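Local coordinates for Ras-related protein Rab-21 (Homo sapiens, PDB 1Z08), which belongs to the Rab branch of the Ras family and binds phosphoaminophosphonic acid-guanylate ester and magnesium in a P-loop nucleotide-binding fold, at residues L44-N49 / L57-T62; K8-G13 / N80-V85. The protein carries 1 engineered substitution. One frame throughout, in Å; residues are numbered along the deposited sequence.

Contact 1 of 2, residues L44-N49 / L57-T62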
loop_
_atom_site.group_PDB
_atom_site.type_symbol
_atom_site.label_atom_id
_atom_site.label_comp_id
_atom_site.label_asym_id
_atom_site.label_seq_id
_atom_site.Cartn_x
_atom_site.Cartn_y
_atom_site.Cartn_z
ATOM N N LEU A 44 -11.165 7.145 2.926
ATOM C CA LEU A 44 -11.870 7.727 1.793
ATOM C C LEU A 44 -12.457 6.606 0.945
ATOM O O LEU A 44 -11.986 5.467 1.003
ATOM C CB LEU A 44 -10.915 8.576 0.947
ATOM C CG LEU A 44 -10.356 9.856 1.571
ATOM C CD1 LEU A 44 -9.057 10.258 0.880
ATOM C CD2 LEU A 44 -11.376 10.993 1.509
ATOM N N THR A 45 -13.481 6.933 0.162
ATOM C CA THR A 45 -14.136 5.959 -0.710
ATOM C C THR A 45 -13.720 6.147 -2.164
ATOM O O THR A 45 -13.788 7.257 -2.698
ATOM C CB THR A 45 -15.674 6.040 -0.585
ATOM O OG1 THR A 45 -16.047 5.851 0.787
ATOM C CG2 THR A 45 -16.360 4.973 -1.439
ATOM N N LYS A 46 -13.289 5.052 -2.788
ATOM C CA LYS A 46 -12.954 5.021 -4.209
ATOM C C LYS A 46 -13.765 3.926 -4.904
ATOM O O LYS A 46 -13.828 2.794 -4.426
ATOM C CB LYS A 46 -11.449 4.781 -4.393
ATOM C CG LYS A 46 -10.977 4.663 -5.839
ATOM C CD LYS A 46 -10.656 6.012 -6.457
ATOM C CE LYS A 46 -10.183 5.843 -7.896
ATOM N NZ LYS A 46 -9.883 7.150 -8.534
ATOM N N LYS A 47 -14.385 4.270 -6.030
ATOM C CA LYS A 47 -15.196 3.314 -6.783
ATOM C C LYS A 47 -14.475 2.821 -8.036
ATOM O O LYS A 47 -13.874 3.610 -8.767
ATOM C CB LYS A 47 -16.545 3.928 -7.141
ATOM N N LEU A 48 -14.532 1.511 -8.266
ATOM C CA LEU A 48 -13.924 0.886 -9.439
ATOM C C LEU A 48 -14.928 0.003 -10.173
ATOM O O LEU A 48 -15.755 -0.664 -9.549
ATOM C CB LEU A 48 -12.714 0.030 -9.047
ATOM C CG LEU A 48 -11.386 0.659 -8.627
ATOM C CD1 LEU A 48 -11.340 0.892 -7.128
ATOM C CD2 LEU A 48 -10.243 -0.251 -9.048
ATOM N N ASN A 49 -14.849 0.010 -11.498
ATOM C CA ASN A 49 -15.584 -0.941 -12.319
ATOM C C ASN A 49 -14.571 -1.776 -13.092
ATOM O O ASN A 49 -13.850 -1.252 -13.941
ATOM C CB ASN A 49 -16.546 -0.214 -13.264
ATOM C CG ASN A 49 -17.631 -1.129 -13.815
ATOM O OD1 ASN A 49 -18.817 -0.947 -13.528
ATOM N ND2 ASN A 49 -17.231 -2.115 -14.605
ATOM N N LEU A 57 -14.115 0.721 -2.649
ATOM C CA LEU A 57 -12.958 0.638 -1.764
ATOM C C LEU A 57 -13.033 1.642 -0.626
ATOM O O LEU A 57 -13.269 2.827 -0.849
ATOM C CB LEU A 57 -11.662 0.856 -2.554
ATOM C CG LEU A 57 -10.653 -0.283 -2.722
ATOM C CD1 LEU A 57 -11.312 -1.621 -3.043
ATOM C CD2 LEU A 57 -9.630 0.100 -3.785
ATOM N N ALA A 58 -12.847 1.146 0.593
ATOM C CA ALA A 58 -12.634 1.992 1.757
ATOM C C ALA A 58 -11.134 2.016 2.005
ATOM O O ALA A 58 -10.568 1.056 2.537
ATOM C CB ALA A 58 -13.376 1.444 2.966
ATOM N N ILE A 59 -10.496 3.106 1.592
ATOM C CA ILE A 59 -9.044 3.221 1.647
ATOM C C ILE A 59 -8.633 3.979 2.903
ATOM O O ILE A 59 -8.839 5.193 3.004
ATOM C CB ILE A 59 -8.470 3.915 0.381
ATOM C CG1 ILE A 59 -8.871 3.143 -0.887
ATOM C CG2 ILE A 59 -6.945 4.057 0.484
ATOM C CD1 ILE A 59 -8.563 3.870 -2.187
ATOM N N TRP A 60 -8.048 3.248 3.848
ATOM C CA TRP A 60 -7.626 3.802 5.129
ATOM C C TRP A 60 -6.181 4.275 5.103
ATOM O O TRP A 60 -5.289 3.537 4.681
ATOM C CB TRP A 60 -7.797 2.767 6.240
ATOM C CG TRP A 60 -9.200 2.630 6.711
ATOM C CD1 TRP A 60 -10.199 1.916 6.114
ATOM C CD2 TRP A 60 -9.772 3.226 7.881
ATOM N NE1 TRP A 60 -11.362 2.034 6.840
ATOM C CE2 TRP A 60 -11.127 2.829 7.931
ATOM C CE3 TRP A 60 -9.273 4.062 8.889
ATOM C CZ2 TRP A 60 -11.992 3.237 8.955
ATOM C CZ3 TRP A 60 -10.131 4.466 9.909
ATOM C CH2 TRP A 60 -11.477 4.055 9.932
ATOM N N ASP A 61 -5.978 5.511 5.557
ATOM C CA ASP A 61 -4.655 6.106 5.744
ATOM C C ASP A 61 -4.344 6.107 7.243
ATOM O O ASP A 61 -5.259 6.203 8.063
ATOM C CB ASP A 61 -4.650 7.538 5.205
ATOM C CG ASP A 61 -3.248 8.066 4.912
ATOM O OD1 ASP A 61 -2.248 7.351 5.139
ATOM O OD2 ASP A 61 -3.158 9.218 4.442
ATOM N N THR A 62 -3.064 5.997 7.594
ATOM C CA THR A 62 -2.636 5.935 9.000
ATOM C C THR A 62 -1.515 6.922 9.320
ATOM O O THR A 62 -0.821 7.399 8.424
ATOM C CB THR A 62 -2.140 4.516 9.398
ATOM O OG1 THR A 62 -1.160 4.060 8.454
ATOM C CG2 THR A 62 -3.289 3.522 9.464
HETATM O O HOH W 1 -15.513 3.434 1.471
#

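Contact 2 of 2, residues K8-G13 / N80-V85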
loop_
_atom_site.group_PDB
_atom_site.type_symbol
_atom_site.label_atom_id
_atom_site.label_comp_id
_atom_site.label_asym_id
_atom_site.label_seq_id
_atom_site.Cartn_x
_atom_site.Cartn_y
_atom_site.Cartn_z
ATOM N N LYS A 8 -12.200 -3.274 2.330
ATOM C CA LYS A 8 -11.439 -2.379 3.198
ATOM C C LYS A 8 -9.945 -2.590 2.979
ATOM O O LYS A 8 -9.447 -3.715 3.081
ATOM C CB LYS A 8 -11.797 -2.609 4.671
ATOM C CG LYS A 8 -10.953 -1.792 5.648
ATOM C CD LYS A 8 -11.425 -1.960 7.080
ATOM C CE LYS A 8 -10.550 -1.159 8.027
ATOM N NZ LYS A 8 -11.048 -1.224 9.430
ATOM N N VAL A 9 -9.243 -1.501 2.679
ATOM C CA VAL A 9 -7.807 -1.528 2.418
ATOM C C VAL A 9 -7.107 -0.540 3.354
ATOM O O VAL A 9 -7.552 0.598 3.510
ATOM C CB VAL A 9 -7.509 -1.202 0.922
ATOM C CG1 VAL A 9 -6.022 -1.036 0.673
ATOM C CG2 VAL A 9 -8.079 -2.293 0.014
ATOM N N VAL A 10 -6.026 -0.988 3.991
ATOM C CA VAL A 10 -5.264 -0.143 4.908
ATOM C C VAL A 10 -3.844 0.079 4.380
ATOM O O VAL A 10 -3.204 -0.852 3.893
ATOM C CB VAL A 10 -5.254 -0.733 6.357
ATOM C CG1 VAL A 10 -4.612 -2.120 6.400
ATOM C CG2 VAL A 10 -4.577 0.211 7.340
ATOM N N LEU A 11 -3.377 1.321 4.456
ATOM C CA LEU A 11 -1.989 1.641 4.135
ATOM C C LEU A 11 -1.172 1.734 5.418
ATOM O O LEU A 11 -1.566 2.401 6.380
ATOM C CB LEU A 11 -1.887 2.937 3.320
ATOM C CG LEU A 11 -2.131 2.805 1.811
ATOM C CD1 LEU A 11 -3.620 2.832 1.476
ATOM C CD2 LEU A 11 -1.398 3.894 1.050
ATOM N N LEU A 12 -0.040 1.039 5.431
ATOM C CA LEU A 12 0.851 1.043 6.583
ATOM C C LEU A 12 2.273 1.341 6.133
ATOM O O LEU A 12 2.637 1.069 4.988
ATOM C CB LEU A 12 0.777 -0.299 7.326
ATOM C CG LEU A 12 -0.607 -0.696 7.863
ATOM C CD1 LEU A 12 -0.720 -2.195 8.096
ATOM C CD2 LEU A 12 -0.962 0.085 9.127
ATOM N N GLY A 13 3.065 1.921 7.031
ATOM C CA GLY A 13 4.462 2.232 6.740
ATOM C C GLY A 13 4.981 3.434 7.504
ATOM O O GLY A 13 4.205 4.210 8.062
ATOM N N ASN A 80 -9.536 -6.321 4.184
ATOM C CA ASN A 80 -9.457 -7.319 3.121
ATOM C C ASN A 80 -8.119 -7.259 2.393
ATOM O O ASN A 80 -7.672 -8.246 1.805
ATOM C CB ASN A 80 -10.610 -7.140 2.134
ATOM C CG ASN A 80 -11.964 -7.200 2.811
ATOM O OD1 ASN A 80 -12.448 -8.276 3.173
ATOM N ND2 ASN A 80 -12.578 -6.044 2.997
ATOM N N GLY A 81 -7.490 -6.089 2.443
ATOM C CA GLY A 81 -6.183 -5.878 1.835
ATOM C C GLY A 81 -5.339 -4.923 2.654
ATOM O O GLY A 81 -5.864 -4.060 3.359
ATOM N N ALA A 82 -4.024 -5.089 2.571
ATOM C CA ALA A 82 -3.099 -4.185 3.235
ATOM C C ALA A 82 -1.992 -3.793 2.273
ATOM O O ALA A 82 -1.445 -4.641 1.567
ATOM C CB ALA A 82 -2.524 -4.822 4.487
ATOM N N ILE A 83 -1.681 -2.501 2.250
ATOM C CA ILE A 83 -0.642 -1.960 1.384
ATOM C C ILE A 83 0.497 -1.483 2.276
ATOM O O ILE A 83 0.394 -0.450 2.944
ATOM C CB ILE A 83 -1.173 -0.808 0.498
ATOM C CG1 ILE A 83 -2.334 -1.299 -0.381
ATOM C CG2 ILE A 83 -0.049 -0.228 -0.362
ATOM C CD1 ILE A 83 -2.985 -0.205 -1.218
ATOM N N LEU A 84 1.572 -2.262 2.298
ATOM C CA LEU A 84 2.712 -1.958 3.145
ATOM C C LEU A 84 3.740 -1.199 2.326
ATOM O O LEU A 84 4.396 -1.759 1.444
ATOM C CB LEU A 84 3.304 -3.234 3.756
ATOM C CG LEU A 84 2.349 -4.193 4.480
ATOM C CD1 LEU A 84 3.136 -5.324 5.097
ATOM C CD2 LEU A 84 1.525 -3.499 5.549
ATOM N N VAL A 85 3.856 0.088 2.623
ATOM C CA VAL A 85 4.622 1.014 1.799
ATOM C C VAL A 85 5.997 1.274 2.405
ATOM O O VAL A 85 6.120 1.523 3.603
ATOM C CB VAL A 85 3.870 2.366 1.616
ATOM C CG1 VAL A 85 4.577 3.253 0.592
ATOM C CG2 VAL A 85 2.421 2.128 1.194
#

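Contact 1 of 2, residues L44-N49 / L57-T62
Leu57 meets Lys46 and Leu48 where the antiparallel hairpin of strands 42-49 and 54-61 forms one edge of the sheet. Leu57 N donates to Lys46 O at 2.7 Å. Leu57 O in turn accepts Lys46 N, in the carbonyl plane. That oxygen also receives the CA-H of Thr45, with Leu57 O 3.3 Å from Thr45 CA, and a proton from a water that sits 2.6 Å from Thr45 OG1. With chi1 at -57°, OG1 lies beside the backbone N of its own residue, and the water spans from there to the neighbouring strand. On the other face the side chains of Leu57 and Leu48 cross obliquely, with Leu57 CD2 3.8 Å from Leu48 CD1, and both go on to Cys164 of helix 156-168. Ala58 faces Thr45 as a non-hydrogen-bonded pair, its backbone bonds going instead to Phe7 and Val9 of strand 5-12. Ile59 pairs with Leu44 through two bonds, Leu44 N to Ile59 O at 3.0 Å and Ile59 N to Leu44 O at 2.9 Å. Ile59 CD1 rests on Lys46 CB at 3.7 Å. The lysine chain bends at chi2 (87°) and runs off to Tyr26, where NZ makes a hydrogen bond to Tyr26 O and the lysine also has a cation-pi interaction with the ring. Farther on, Asp61 OD2 is hydrogen-bonded to OG1 of Thr20, a residue of the magnesium site. Four main-chain bonds thus do the holding; one water bridges on the Thr45 side, while Leu57 and Ile59 put an apolar face against helices 19-28 and 156-168.

Contact 2 of 2, residues K8-G13 / N80-V85
Ile83 and Leu12 lose the most surface where strands 5-12 and 81-87 run side by side, parallel neighbours in the middle of the P-loop nucleotide-binding sheet. Ile83 lies between Val9 and Leu11 on one face: its CD1 meets Val9 CG1 at 3.7 Å, and its CB packs against Leu11 CG at 4.0 Å. CG1 stands anti to the carbonyl carbon (chi1 -59°), which carries CD1 back toward Val9. Phe160 and Leu163 of helix 156-168 cover this face. Both backbone polar atoms of Ile83 are used across the contact, N on Val10 O and O on Leu12 N. Leu12 points to the other face, where its CD1 lies alongside Leu84 CD2 at 3.6 Å, the two side chains directed the same way under helix 91-108. Its O takes Val85 N in a nearly straight bond (177°), just before Gly13, which opens the probable Walker A loop and gives its own O to Lys19 NZ. Where strand 81-87 begins, Lys8 stretches its side chain out fully, so that NZ reaches the carbonyls of Tyr75 and Arg77. Lys8 O receives two amides in its carbonyl plane, Gly81 N and, at 2.8 Å, Asn80 N.

Contact 2 is the core of the domain and contact 1 its edge: their centres lie about 5 Å and 12 Å from the centre of the chain. Strand 5-12 joins them, taking strand 54-61 along one side and strand 81-87 along the other, with Trp60 N 2.7 Å from Val9 O as a probable bond. One hydrophobic layer runs through both, with Phe160 touching Leu57, Ile59 and Ile83. The chemistry follows the place: contact 1 is antiparallel, with exposed residues and one bridging water, contact 2 parallel with apolar packing on both faces. Contact 1 ends at Thr62, which touches phosphoaminophosphonic acid-guanylate ester; contact 2 ends at Gly13, where the probable P-loop begins.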